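Local structure of omega-class glutathione S-transferase (Bombyx mori, 3WD6) at residues I122-F133 with Y177-R188. The protein binds glutathione and probably acts as a glutathione transferase and glutathione-dependent dehydroascorbate reductase. Residues are numbered along the deposited sequence; the frame is centred on the assembly and turned at random.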
loop_
_atom_site.group_PDB
_atom_site.type_symbol
_atom_site.label_atom_id
_atom_site.label_comp_id
_atom_site.label_asym_id
_atom_site.label_seq_id
_atom_site.Cartn_x
_atom_site.Cartn_y
_atom_site.Cartn_z
ATOM N N ILE A 122 -8.344 11.386 6.557
ATOM C CA ILE A 122 -8.182 10.040 7.073
ATOM C C ILE A 122 -6.867 9.396 6.610
ATOM O O ILE A 122 -6.108 8.885 7.430
ATOM C CB ILE A 122 -9.380 9.178 6.703
ATOM C CG1 ILE A 122 -10.576 9.614 7.562
ATOM C CG2 ILE A 122 -9.049 7.689 6.913
ATOM C CD1 ILE A 122 -11.929 9.185 7.006
ATOM N N VAL A 123 -6.586 9.434 5.308
ATOM C CA VAL A 123 -5.333 8.878 4.804
ATOM C C VAL A 123 -4.114 9.484 5.502
ATOM O O VAL A 123 -3.201 8.748 5.883
ATOM C CB VAL A 123 -5.167 9.097 3.295
ATOM C CG1 VAL A 123 -3.759 8.680 2.870
ATOM C CG2 VAL A 123 -6.227 8.339 2.533
ATOM N N GLU A 124 -4.094 10.815 5.650
ATOM C CA GLU A 124 -2.999 11.514 6.345
ATOM C C GLU A 124 -2.901 11.013 7.757
ATOM O O GLU A 124 -1.802 10.823 8.269
ATOM C CB GLU A 124 -3.222 13.036 6.420
ATOM C CG GLU A 124 -2.249 13.899 5.621
ATOM C CD GLU A 124 -0.761 13.571 5.858
ATOM O OE1 GLU A 124 -0.264 13.771 7.001
ATOM O OE2 GLU A 124 -0.088 13.145 4.874
ATOM N N ALA A 125 -4.052 10.813 8.391
ATOM C CA ALA A 125 -4.076 10.252 9.739
ATOM C C ALA A 125 -3.243 8.946 9.875
ATOM O O ALA A 125 -2.837 8.589 10.987
ATOM C CB ALA A 125 -5.527 10.055 10.236
ATOM N N SER A 126 -2.955 8.242 8.779
ATOM C CA SER A 126 -2.149 7.023 8.943
ATOM C C SER A 126 -0.613 7.219 8.910
ATOM O O SER A 126 0.147 6.243 9.055
ATOM C CB SER A 126 -2.561 5.938 7.954
ATOM O OG SER A 126 -2.107 6.250 6.643
ATOM N N ALA A 127 -0.154 8.455 8.744
ATOM C CA ALA A 127 1.295 8.718 8.715
ATOM C C ALA A 127 2.066 8.149 9.930
ATOM O O ALA A 127 3.128 7.536 9.759
ATOM C CB ALA A 127 1.585 10.214 8.544
ATOM N N PRO A 128 1.538 8.351 11.159
ATOM C CA PRO A 128 2.203 7.811 12.359
ATOM C C PRO A 128 2.342 6.291 12.304
ATOM O O PRO A 128 3.304 5.722 12.851
ATOM C CB PRO A 128 1.259 8.209 13.498
ATOM C CG PRO A 128 0.571 9.427 12.989
ATOM C CD PRO A 128 0.377 9.190 11.508
ATOM N N ILE A 129 1.385 5.637 11.652
ATOM C CA ILE A 129 1.455 4.190 11.461
ATOM C C ILE A 129 2.556 3.850 10.457
ATOM O O ILE A 129 3.376 2.960 10.688
ATOM C CB ILE A 129 0.111 3.636 10.960
ATOM C CG1 ILE A 129 -0.968 3.889 12.013
ATOM C CG2 ILE A 129 0.238 2.134 10.597
ATOM C CD1 ILE A 129 -2.361 3.658 11.516
ATOM N N GLN A 130 2.555 4.561 9.333
ATOM C CA GLN A 130 3.579 4.387 8.317
ATOM C C GLN A 130 4.928 4.584 8.971
ATOM O O GLN A 130 5.876 3.871 8.679
ATOM C CB GLN A 130 3.374 5.404 7.196
ATOM C CG GLN A 130 1.991 5.318 6.508
ATOM C CD GLN A 130 1.722 6.512 5.580
ATOM O OE1 GLN A 130 2.632 7.003 4.895
ATOM N NE2 GLN A 130 0.477 6.987 5.563
ATOM N N SER A 131 4.996 5.551 9.877
ATOM C CA SER A 131 6.243 5.923 10.544
ATOM C C SER A 131 6.730 4.859 11.533
ATOM O O SER A 131 7.891 4.454 11.504
ATOM C CB SER A 131 6.065 7.262 11.268
ATOM O OG SER A 131 7.291 7.669 11.840
ATOM N N LEU A 132 5.845 4.408 12.410
ATOM C CA LEU A 132 6.225 3.372 13.359
ATOM C C LEU A 132 6.723 2.120 12.650
ATOM O O LEU A 132 7.723 1.528 13.076
ATOM C CB LEU A 132 5.054 3.000 14.268
ATOM C CG LEU A 132 5.447 1.945 15.302
ATOM C CD1 LEU A 132 6.541 2.493 16.221
ATOM C CD2 LEU A 132 4.248 1.482 16.109
ATOM N N PHE A 133 6.019 1.717 11.589
ATOM C CA PHE A 133 6.350 0.484 10.863
ATOM C C PHE A 133 7.752 0.556 10.257
ATOM O O PHE A 133 8.568 -0.333 10.466
ATOM C CB PHE A 133 5.270 0.151 9.810
ATOM C CG PHE A 133 5.798 -0.545 8.557
ATOM C CD1 PHE A 133 6.025 0.172 7.381
ATOM C CD2 PHE A 133 6.035 -1.914 8.538
ATOM C CE1 PHE A 133 6.478 -0.433 6.260
ATOM C CE2 PHE A 133 6.507 -2.500 7.370
ATOM C CZ PHE A 133 6.719 -1.721 6.244
ATOM N N TYR A 177 -11.354 4.994 -1.368
ATOM C CA TYR A 177 -10.023 5.585 -1.405
ATOM C C TYR A 177 -9.385 5.546 -0.025
ATOM O O TYR A 177 -8.245 5.102 0.132
ATOM C CB TYR A 177 -10.154 7.018 -1.889
ATOM C CG TYR A 177 -8.906 7.861 -1.869
ATOM C CD1 TYR A 177 -8.520 8.543 -0.715
ATOM C CD2 TYR A 177 -8.148 8.041 -3.023
ATOM C CE1 TYR A 177 -7.400 9.377 -0.707
ATOM C CE2 TYR A 177 -7.023 8.870 -3.026
ATOM C CZ TYR A 177 -6.654 9.538 -1.866
ATOM O OH TYR A 177 -5.524 10.355 -1.863
ATOM N N ALA A 178 -10.141 6.014 0.964
ATOM C CA ALA A 178 -9.667 6.080 2.335
ATOM C C ALA A 178 -9.268 4.673 2.801
ATOM O O ALA A 178 -8.170 4.467 3.343
ATOM C CB ALA A 178 -10.743 6.672 3.230
ATOM N N ASP A 179 -10.146 3.702 2.568
ATOM C CA ASP A 179 -9.827 2.335 2.939
ATOM C C ASP A 179 -8.586 1.839 2.209
ATOM O O ASP A 179 -7.623 1.405 2.838
ATOM C CB ASP A 179 -10.997 1.405 2.648
ATOM C CG ASP A 179 -12.282 1.860 3.316
ATOM O OD1 ASP A 179 -12.436 1.631 4.550
ATOM O OD2 ASP A 179 -13.145 2.431 2.590
ATOM N N TYR A 180 -8.603 1.902 0.884
ATOM C CA TYR A 180 -7.510 1.326 0.107
ATOM C C TYR A 180 -6.185 2.020 0.361
ATOM O O TYR A 180 -5.132 1.368 0.334
ATOM C CB TYR A 180 -7.813 1.345 -1.390
ATOM C CG TYR A 180 -8.835 0.307 -1.810
ATOM C CD1 TYR A 180 -8.771 -1.007 -1.319
ATOM C CD2 TYR A 180 -9.883 0.641 -2.673
ATOM C CE1 TYR A 180 -9.715 -1.966 -1.693
ATOM C CE2 TYR A 180 -10.833 -0.306 -3.048
ATOM C CZ TYR A 180 -10.743 -1.613 -2.560
ATOM O OH TYR A 180 -11.666 -2.559 -2.952
ATOM N N MET A 181 -6.221 3.334 0.597
ATOM C CA MET A 181 -4.971 4.106 0.662
ATOM C C MET A 181 -4.256 3.928 2.013
ATOM O O MET A 181 -3.054 4.208 2.136
ATOM C CB MET A 181 -5.191 5.591 0.333
ATOM C CG MET A 181 -5.628 5.857 -1.105
ATOM S SD MET A 181 -4.484 5.196 -2.341
ATOM C CE MET A 181 -5.264 3.622 -2.743
ATOM N N ILE A 182 -4.983 3.437 3.015
ATOM C CA ILE A 182 -4.343 3.142 4.285
ATOM C C ILE A 182 -4.137 1.635 4.447
ATOM O O ILE A 182 -3.326 1.186 5.273
ATOM C CB ILE A 182 -5.127 3.736 5.496
ATOM C CG1 ILE A 182 -6.413 2.956 5.782
ATOM C CG2 ILE A 182 -5.444 5.218 5.256
ATOM C CD1 ILE A 182 -7.312 3.626 6.858
ATOM N N TRP A 183 -4.858 0.848 3.647
ATOM C CA TRP A 183 -4.850 -0.602 3.826
ATOM C C TRP A 183 -3.450 -1.258 3.956
ATOM O O TRP A 183 -3.252 -2.153 4.780
ATOM C CB TRP A 183 -5.648 -1.316 2.716
ATOM C CG TRP A 183 -5.382 -2.780 2.807
ATOM C CD1 TRP A 183 -4.631 -3.546 1.954
ATOM C CD2 TRP A 183 -5.787 -3.639 3.870
ATOM N NE1 TRP A 183 -4.576 -4.850 2.408
ATOM C CE2 TRP A 183 -5.271 -4.929 3.589
ATOM C CE3 TRP A 183 -6.555 -3.452 5.024
ATOM C CZ2 TRP A 183 -5.495 -6.027 4.430
ATOM C CZ3 TRP A 183 -6.779 -4.545 5.860
ATOM C CH2 TRP A 183 -6.244 -5.817 5.558
ATOM N N PRO A 184 -2.482 -0.838 3.128
ATOM C CA PRO A 184 -1.212 -1.586 3.153
ATOM C C PRO A 184 -0.578 -1.658 4.548
ATOM O O PRO A 184 0.122 -2.635 4.898
ATOM C CB PRO A 184 -0.307 -0.770 2.214
ATOM C CG PRO A 184 -1.278 -0.098 1.262
ATOM C CD PRO A 184 -2.479 0.244 2.117
ATOM N N TRP A 185 -0.791 -0.613 5.341
ATOM C CA TRP A 185 -0.180 -0.612 6.663
ATOM C C TRP A 185 -0.927 -1.530 7.600
ATOM O O TRP A 185 -0.305 -2.220 8.405
ATOM C CB TRP A 185 0.042 0.800 7.192
ATOM C CG TRP A 185 1.119 1.399 6.371
ATOM C CD1 TRP A 185 2.472 1.288 6.582
ATOM C CD2 TRP A 185 0.964 2.105 5.124
ATOM N NE1 TRP A 185 3.157 1.919 5.568
ATOM C CE2 TRP A 185 2.263 2.430 4.664
ATOM C CE3 TRP A 185 -0.144 2.514 4.370
ATOM C CZ2 TRP A 185 2.485 3.138 3.482
ATOM C CZ3 TRP A 185 0.076 3.225 3.194
ATOM C CH2 TRP A 185 1.384 3.531 2.762
ATOM N N PHE A 186 -2.250 -1.589 7.461
ATOM C CA PHE A 186 -2.996 -2.602 8.190
ATOM C C PHE A 186 -2.585 -4.031 7.789
ATOM O O PHE A 186 -2.536 -4.931 8.655
ATOM C CB PHE A 186 -4.499 -2.385 8.044
ATOM C CG PHE A 186 -4.991 -1.162 8.769
ATOM C CD1 PHE A 186 -4.460 -0.814 10.023
ATOM C CD2 PHE A 186 -5.961 -0.343 8.198
ATOM C CE1 PHE A 186 -4.902 0.333 10.698
ATOM C CE2 PHE A 186 -6.421 0.795 8.870
ATOM C CZ PHE A 186 -5.887 1.133 10.121
ATOM N N GLU A 187 -2.298 -4.251 6.501
ATOM C CA GLU A 187 -1.883 -5.574 6.060
ATOM C C GLU A 187 -0.613 -5.950 6.809
ATOM O O GLU A 187 -0.442 -7.101 7.238
ATOM C CB GLU A 187 -1.645 -5.632 4.535
ATOM C CG GLU A 187 -1.325 -7.055 4.036
ATOM C CD GLU A 187 -1.364 -7.230 2.509
ATOM O OE1 GLU A 187 -0.532 -8.002 1.967
ATOM O OE2 GLU A 187 -2.237 -6.624 1.840
ATOM N N ARG A 188 0.263 -4.963 6.982
ATOM C CA ARG A 188 1.562 -5.167 7.625
ATOM C C ARG A 188 1.440 -5.272 9.148
ATOM O O ARG A 188 2.170 -6.037 9.781
ATOM C CB ARG A 188 2.550 -4.061 7.207
ATOM C CG ARG A 188 3.251 -4.335 5.860
ATOM C CD ARG A 188 3.319 -3.112 4.951
ATOM N NE ARG A 188 3.869 -3.439 3.628
ATOM C CZ ARG A 188 3.132 -3.753 2.563
ATOM N NH1 ARG A 188 1.810 -3.774 2.650
ATOM N NH2 ARG A 188 3.710 -4.033 1.407
#
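Gln-130 lies over the indole of Trp-185, the residue with the largest buried area in this contact: Gln-130 CG stands over the ring face, 3.6 Å from the centroid of the Trp-185 five-membered ring, a CH-pi contact. With CG anti to the carbonyl carbon (chi1 -58°) and the chain extended beyond it, the Gln-130 amide follows the ring, their planes 24° apart. A second CH-pi contact sets Arg-188 CD over one face of Phe-133, 4.3 Å from its centroid, while Phe-133 CD1 meets the indole edge 3.8 Å from Trp-185 CD1. Replacing the indole of Trp-185 by the methyl of an alanine would probably open a gap under Gln-130 and beside Phe-133 and free the Gln-130 chain to turn.

Apolar packing carries the other end. Val-123 is a knob among Tyr-177, Ala-178, Met-181 and Ile-182, with its CG2 3.6 Å from Tyr-177 CE1. Farther along, Ile-129 CG2 packs 3.7 Å from Trp-185 CB.

Polar groups bond within their own segment or to residues beyond both, not across the interface. Ser-126 OG donates to Val-123 O (2.8 Å), in the carbonyl plane, and accepts from Gln-130 NE2 at 2.9 Å; Gln-130 OE1 bonds to Tyr-40 OH, of the glutathione pocket. The guanidinium of Arg-188 reaches Pro-184 O, Gln-42 and Tyr-37 O.

The axes of helix 127-133 and helix 177-188 come within 10.0 Å, their N-to-C directions 30° apart, within the all-helical C-terminal domain of the GST fold. Helix 145-165 packs against Ile-122 and Ile-129, helix 206-216 against Trp-183, and helix 39-51 of the thioredoxin-like domain against Val-123 and Pro-184.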